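Alpha-1,2-Mannosidase (Trichoderma reesei, PDB 1HCU) probably trims alpha-1,2-linked mannose residues from high-mannose N-glycans, as a calcium-dependent glycoside hydrolase of family 47. Local coordinates at residues F35-L40 against F47-N52; L144-T149 against P157-N162. All blocks are in the same frame, centred on the assembly; numbering follows the deposited sequence.

How the contacts relate
The two contacts follow one another along the chain and do not touch: their centres lie about 21 Å apart and their nearest atoms about 7 Å. Between them runs helix 98-117, which carries E100, the predicted proton donor, near its start. Contact 1 reaches it through the side chain of R51, about 3 Å from that of E100 and about 13 Å from the bound calcium ion. Contact 2 stands further back, the side chain of L144 lying about 9 Å from that of E100. Contact 1 is a polar hairpin held by aspartates, whereas contact 2 (144-149 against 157-162) is apolar and buried; both touch T101 of that helix, through N52 and L144.

Contact 1. Residues F35-L40 against F47-N52; sequences FPHDDL and FDDERN
H37 and F47 lie ring on ring in an offset stack, the planes 7° apart and the centroids separated by 3.5 Å. The phenyl ring gets there because CG of F47 sits between its backbone N and carbonyl carbon (chi1 57°), which folds the ring back across the hairpin over one imidazole face.

Backbone bonds join strands 39-41 and 46-48 as an antiparallel hairpin. D39 and D48 form the hydrogen-bonded pair, each backbone N reaching the other's O. D38 also faces D48, which makes a classic beta bulge where the pairing ends.

Carboxylates tie the type I turn D49-N52 to the first segment and brace it. D49 reaches back across to two successive residues: OD2 receives H37 ND1 at 2.8 Å on its syn side, and OD1 receives D38 N at 3.0 Å on its anti side, 29° out of the carboxylate plane. The histidine is thus held at a ring face and at an edge. On the turn itself, D48 OD2 accepts E50 N at 3.1 Å in an Asx turn, while its OD1 takes a bond from H41. D38 is buried; its OD2 receives a weak bond from R51 N at 2.9 Å and a regular hydrogen bond from G53 N, and its OD1 is bonded by the amides of G55 and S56.

Like charges crowd together here. D38 OD2 lies 3.3 Å from D49 OD1, the two carboxylates nearly perpendicular, and D39 OD2 is 3.2 Å from D48 OD2. In the first pair the N-H donors round D38 and the imidazole beside D49 would probably steady both charges. The closeness of D39 and D48 probably costs energy and may raise the pKa of one of the two.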
loop_
_atom_site.group_PDB
_atom_site.type_symbol
_atom_site.label_atom_id
_atom_site.label_comp_id
_atom_site.label_asym_id
_atom_site.label_seq_id
_atom_site.Cartn_x
_atom_site.Cartn_y
_atom_site.Cartn_z
ATOM N N PHE A 35 8.284 -9.858 -19.141
ATOM C CA PHE A 35 6.960 -10.422 -19.376
ATOM C C PHE A 35 7.056 -11.837 -19.962
ATOM O O PHE A 35 7.899 -12.108 -20.820
ATOM C CB PHE A 35 6.183 -9.499 -20.314
ATOM C CG PHE A 35 4.766 -9.921 -20.551
ATOM C CD1 PHE A 35 4.406 -10.559 -21.736
ATOM C CD2 PHE A 35 3.783 -9.672 -19.593
ATOM C CE1 PHE A 35 3.088 -10.939 -21.967
ATOM C CE2 PHE A 35 2.458 -10.051 -19.812
ATOM C CZ PHE A 35 2.109 -10.686 -21.003
ATOM N N PRO A 36 6.196 -12.769 -19.503
ATOM C CA PRO A 36 5.139 -12.649 -18.492
ATOM C C PRO A 36 5.598 -12.935 -17.062
ATOM O O PRO A 36 4.775 -13.209 -16.194
ATOM C CB PRO A 36 4.097 -13.682 -18.941
ATOM C CG PRO A 36 4.530 -14.098 -20.336
ATOM C CD PRO A 36 6.020 -14.017 -20.262
ATOM N N HIS A 37 6.901 -12.897 -16.814
ATOM C CA HIS A 37 7.409 -13.150 -15.469
ATOM C C HIS A 37 6.951 -12.025 -14.542
ATOM O O HIS A 37 6.418 -11.020 -15.004
ATOM C CB HIS A 37 8.930 -13.263 -15.500
ATOM C CG HIS A 37 9.420 -14.462 -16.255
ATOM N ND1 HIS A 37 9.377 -15.740 -15.738
ATOM C CD2 HIS A 37 9.917 -14.584 -17.510
ATOM C CE1 HIS A 37 9.825 -16.595 -16.640
ATOM N NE2 HIS A 37 10.159 -15.918 -17.725
ATOM N N ASP A 38 7.153 -12.182 -13.240
ATOM C CA ASP A 38 6.692 -11.172 -12.295
ATOM C C ASP A 38 7.373 -9.806 -12.325
ATOM O O ASP A 38 6.700 -8.782 -12.460
ATOM C CB ASP A 38 6.739 -11.719 -10.862
ATOM C CG ASP A 38 5.859 -12.935 -10.674
ATOM O OD1 ASP A 38 4.715 -12.940 -11.177
ATOM O OD2 ASP A 38 6.307 -13.891 -10.013
ATOM N N ASP A 39 8.695 -9.776 -12.195
ATOM C CA ASP A 39 9.401 -8.499 -12.160
ATOM C C ASP A 39 10.619 -8.391 -13.072
ATOM O O ASP A 39 11.283 -9.376 -13.380
ATOM C CB ASP A 39 9.841 -8.181 -10.726
ATOM C CG ASP A 39 8.691 -8.198 -9.741
ATOM O OD1 ASP A 39 7.759 -7.384 -9.888
ATOM O OD2 ASP A 39 8.718 -9.028 -8.813
ATOM N N LEU A 40 10.913 -7.162 -13.478
ATOM C CA LEU A 40 12.050 -6.883 -14.338
ATOM C C LEU A 40 13.235 -6.329 -13.554
ATOM O O LEU A 40 13.069 -5.571 -12.593
ATOM C CB LEU A 40 11.667 -5.862 -15.407
ATOM C CG LEU A 40 12.846 -5.258 -16.183
ATOM C CD1 LEU A 40 13.318 -6.229 -17.268
ATOM C CD2 LEU A 40 12.407 -3.936 -16.807
ATOM N N PHE A 47 15.000 -11.190 -14.951
ATOM C CA PHE A 47 13.731 -11.166 -14.243
ATOM C C PHE A 47 13.716 -12.113 -13.060
ATOM O O PHE A 47 14.678 -12.840 -12.814
ATOM C CB PHE A 47 12.605 -11.566 -15.198
ATOM C CG PHE A 47 12.806 -12.917 -15.835
ATOM C CD1 PHE A 47 12.652 -14.090 -15.096
ATOM C CD2 PHE A 47 13.173 -13.016 -17.170
ATOM C CE1 PHE A 47 12.863 -15.346 -15.679
ATOM C CE2 PHE A 47 13.387 -14.263 -17.767
ATOM C CZ PHE A 47 13.230 -15.431 -17.016
ATOM N N ASP A 48 12.607 -12.092 -12.331
ATOM C CA ASP A 48 12.418 -12.977 -11.197
ATOM C C ASP A 48 10.937 -13.298 -11.112
ATOM O O ASP A 48 10.121 -12.676 -11.802
ATOM C CB ASP A 48 12.901 -12.326 -9.892
ATOM C CG ASP A 48 11.984 -11.215 -9.398
ATOM O OD1 ASP A 48 12.502 -10.109 -9.129
ATOM O OD2 ASP A 48 10.757 -11.438 -9.256
ATOM N N ASP A 49 10.596 -14.280 -10.287
ATOM C CA ASP A 49 9.207 -14.658 -10.082
ATOM C C ASP A 49 8.872 -14.718 -8.584
ATOM O O ASP A 49 8.394 -15.742 -8.090
ATOM C CB ASP A 49 8.916 -16.001 -10.762
ATOM C CG ASP A 49 8.702 -15.862 -12.268
ATOM O OD1 ASP A 49 7.871 -15.021 -12.676
ATOM O OD2 ASP A 49 9.352 -16.595 -13.049
ATOM N N GLU A 50 9.128 -13.616 -7.872
ATOM C CA GLU A 50 8.859 -13.522 -6.428
ATOM C C GLU A 50 7.373 -13.663 -6.137
ATOM O O GLU A 50 6.977 -14.034 -5.036
ATOM C CB GLU A 50 9.312 -12.170 -5.856
ATOM C CG GLU A 50 10.794 -11.865 -5.976
ATOM C CD GLU A 50 11.175 -10.523 -5.335
ATOM O OE1 GLU A 50 10.534 -9.491 -5.655
ATOM O OE2 GLU A 50 12.119 -10.502 -4.516
ATOM N N ARG A 51 6.558 -13.347 -7.132
ATOM C CA ARG A 51 5.113 -13.412 -6.986
ATOM C C ARG A 51 4.559 -14.707 -7.575
ATOM O O ARG A 51 3.535 -14.706 -8.266
ATOM C CB ARG A 51 4.483 -12.198 -7.674
ATOM C CG ARG A 51 3.607 -11.311 -6.784
ATOM C CD ARG A 51 4.308 -10.866 -5.493
ATOM N NE ARG A 51 4.215 -11.895 -4.460
ATOM C CZ ARG A 51 4.929 -11.909 -3.341
ATOM N NH1 ARG A 51 5.803 -10.938 -3.089
ATOM N NH2 ARG A 51 4.785 -12.912 -2.487
ATOM N N ASN A 52 5.254 -15.808 -7.316
ATOM C CA ASN A 52 4.819 -17.119 -7.787
ATOM C C ASN A 52 4.737 -17.290 -9.313
ATOM O O ASN A 52 4.143 -18.248 -9.802
ATOM C CB ASN A 52 3.471 -17.463 -7.143
ATOM C CG ASN A 52 3.541 -17.466 -5.630
ATOM O OD1 ASN A 52 4.255 -18.268 -5.038
ATOM N ND2 ASN A 52 2.814 -16.555 -4.998
#

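Contact 2. Residues L144-T149 against P157-N162; sequences LKVAFT and PTVFFN
V159 overlaps the side chains of V146 and A147 chiefly with CG1, which lies 3.5 Å from V146 CG1 and 3.8 Å from A147 CB. The contact packs the 3-10 turn 145-148, which directly follows helix 127-144, against the middle strand (158-160) of a small three-stranded antiparallel sheet. CG1 of V159 is anti to the carbonyl carbon (chi1 -63°), an orientation that turns it toward both partners, and the two valine side chains run antiparallel alongside one another. The other methyl, V159 CG2, turns to L144 CD1 at 4.1 Å.

L144 divides its contact between strand and loop: the same CD1 comes obliquely to the F161 ring, 3.6 Å from CZ, while CZ also lies 3.8 Å from L144 N. Replacing F161 by an alanine would probably leave L144 CD1 without its aromatic neighbour and open a gap beside the end of helix 127-144. V98, at the start of helix 98-117, touches both A147 and V159, so that helix also borders this contact.

No hydrogen bond links 144-149 to 157-162; the 3-10 turn has its own i to i+3 bonds, while V159 pairs with S96 and F160 with R166 in the sheet. At the far end of the turn V146 O takes two bonds from T149, one from the amide N at 3.1 Å and a shorter one from OG1, 2.6 Å away in the carbonyl plane.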
loop_
_atom_site.group_PDB
_atom_site.type_symbol
_atom_site.label_atom_id
_atom_site.label_comp_id
_atom_site.label_asym_id
_atom_site.label_seq_id
_atom_site.Cartn_x
_atom_site.Cartn_y
_atom_site.Cartn_z
ATOM N N LEU A 144 -6.972 -19.822 -2.677
ATOM C CA LEU A 144 -6.509 -19.078 -1.521
ATOM C C LEU A 144 -7.380 -19.346 -0.293
ATOM O O LEU A 144 -6.887 -19.362 0.833
ATOM C CB LEU A 144 -6.514 -17.583 -1.846
ATOM C CG LEU A 144 -5.201 -16.811 -2.067
ATOM C CD1 LEU A 144 -4.100 -17.667 -2.665
ATOM C CD2 LEU A 144 -5.524 -15.629 -2.955
ATOM N N LYS A 145 -8.667 -19.589 -0.511
ATOM C CA LYS A 145 -9.582 -19.805 0.606
ATOM C C LYS A 145 -9.207 -20.922 1.578
ATOM O O LYS A 145 -9.699 -20.942 2.706
ATOM C CB LYS A 145 -11.010 -20.012 0.094
ATOM C CG LYS A 145 -11.275 -21.333 -0.582
ATOM C CD LYS A 145 -12.773 -21.517 -0.771
ATOM C CE LYS A 145 -13.093 -22.856 -1.401
ATOM N NZ LYS A 145 -14.569 -23.066 -1.526
ATOM N N VAL A 146 -8.335 -21.838 1.158
ATOM C CA VAL A 146 -7.913 -22.938 2.037
ATOM C C VAL A 146 -7.191 -22.360 3.262
ATOM O O VAL A 146 -7.053 -23.019 4.295
ATOM C CB VAL A 146 -6.974 -23.954 1.290
ATOM C CG1 VAL A 146 -5.562 -23.379 1.119
ATOM C CG2 VAL A 146 -6.938 -25.276 2.038
ATOM N N ALA A 147 -6.750 -21.114 3.133
ATOM C CA ALA A 147 -6.058 -20.404 4.199
ATOM C C ALA A 147 -6.938 -20.246 5.441
ATOM O O ALA A 147 -6.436 -20.186 6.569
ATOM C CB ALA A 147 -5.628 -19.027 3.700
ATOM N N PHE A 148 -8.250 -20.173 5.232
ATOM C CA PHE A 148 -9.182 -20.010 6.336
ATOM C C PHE A 148 -9.635 -21.301 6.993
ATOM O O PHE A 148 -10.517 -21.269 7.857
ATOM C CB PHE A 148 -10.421 -19.242 5.884
ATOM C CG PHE A 148 -10.119 -17.896 5.304
ATOM C CD1 PHE A 148 -9.875 -17.749 3.942
ATOM C CD2 PHE A 148 -10.066 -16.774 6.122
ATOM C CE1 PHE A 148 -9.589 -16.507 3.406
ATOM C CE2 PHE A 148 -9.778 -15.526 5.594
ATOM C CZ PHE A 148 -9.539 -15.393 4.231
ATOM N N THR A 149 -9.048 -22.430 6.599
ATOM C CA THR A 149 -9.438 -23.716 7.180
ATOM C C THR A 149 -8.708 -24.015 8.489
ATOM O O THR A 149 -8.324 -25.157 8.759
ATOM C CB THR A 149 -9.211 -24.908 6.195
ATOM O OG1 THR A 149 -7.841 -24.952 5.776
ATOM C CG2 THR A 149 -10.126 -24.790 4.987
ATOM N N PRO A 157 -1.140 -17.638 6.911
ATOM C CA PRO A 157 -0.418 -16.739 5.999
ATOM C C PRO A 157 0.120 -17.348 4.700
ATOM O O PRO A 157 0.309 -16.642 3.704
ATOM C CB PRO A 157 0.706 -16.198 6.877
ATOM C CG PRO A 157 1.026 -17.367 7.756
ATOM C CD PRO A 157 -0.362 -17.868 8.145
ATOM N N THR A 158 0.363 -18.652 4.706
ATOM C CA THR A 158 0.905 -19.324 3.532
ATOM C C THR A 158 0.110 -20.561 3.109
ATOM O O THR A 158 -0.331 -21.348 3.952
ATOM C CB THR A 158 2.369 -19.762 3.793
ATOM O OG1 THR A 158 3.142 -18.626 4.197
ATOM C CG2 THR A 158 2.986 -20.366 2.538
ATOM N N VAL A 159 -0.068 -20.718 1.797
ATOM C CA VAL A 159 -0.761 -21.878 1.229
ATOM C C VAL A 159 0.046 -22.413 0.054
ATOM O O VAL A 159 1.024 -21.796 -0.374
ATOM C CB VAL A 159 -2.179 -21.537 0.728
ATOM C CG1 VAL A 159 -3.044 -21.080 1.890
ATOM C CG2 VAL A 159 -2.114 -20.484 -0.379
ATOM N N PHE A 160 -0.354 -23.575 -0.450
ATOM C CA PHE A 160 0.323 -24.208 -1.581
ATOM C C PHE A 160 -0.735 -24.695 -2.574
ATOM O O PHE A 160 -1.827 -25.096 -2.168
ATOM C CB PHE A 160 1.165 -25.405 -1.104
ATOM C CG PHE A 160 2.249 -25.047 -0.121
ATOM C CD1 PHE A 160 1.963 -24.890 1.235
ATOM C CD2 PHE A 160 3.565 -24.879 -0.552
ATOM C CE1 PHE A 160 2.979 -24.571 2.154
ATOM C CE2 PHE A 160 4.580 -24.563 0.352
ATOM C CZ PHE A 160 4.284 -24.409 1.711
ATOM N N PHE A 161 -0.414 -24.657 -3.866
ATOM C CA PHE A 161 -1.342 -25.093 -4.917
ATOM C C PHE A 161 -0.815 -26.330 -5.636
ATOM O O PHE A 161 -1.578 -27.111 -6.203
ATOM C CB PHE A 161 -1.530 -23.998 -5.977
ATOM C CG PHE A 161 -2.344 -22.825 -5.518
ATOM C CD1 PHE A 161 -2.621 -21.777 -6.389
ATOM C CD2 PHE A 161 -2.825 -22.760 -4.222
ATOM C CE1 PHE A 161 -3.367 -20.678 -5.973
ATOM C CE2 PHE A 161 -3.570 -21.671 -3.793
ATOM C CZ PHE A 161 -3.843 -20.624 -4.670
ATOM N N ASN A 162 0.501 -26.482 -5.617
ATOM C CA ASN A 162 1.174 -27.571 -6.290
ATOM C C ASN A 162 1.941 -28.397 -5.265
ATOM O O ASN A 162 2.790 -27.868 -4.549
ATOM C CB ASN A 162 2.165 -26.987 -7.306
ATOM C CG ASN A 162 2.816 -28.044 -8.169
ATOM O OD1 ASN A 162 2.842 -29.219 -7.814
ATOM N ND2 ASN A 162 3.358 -27.625 -9.312
#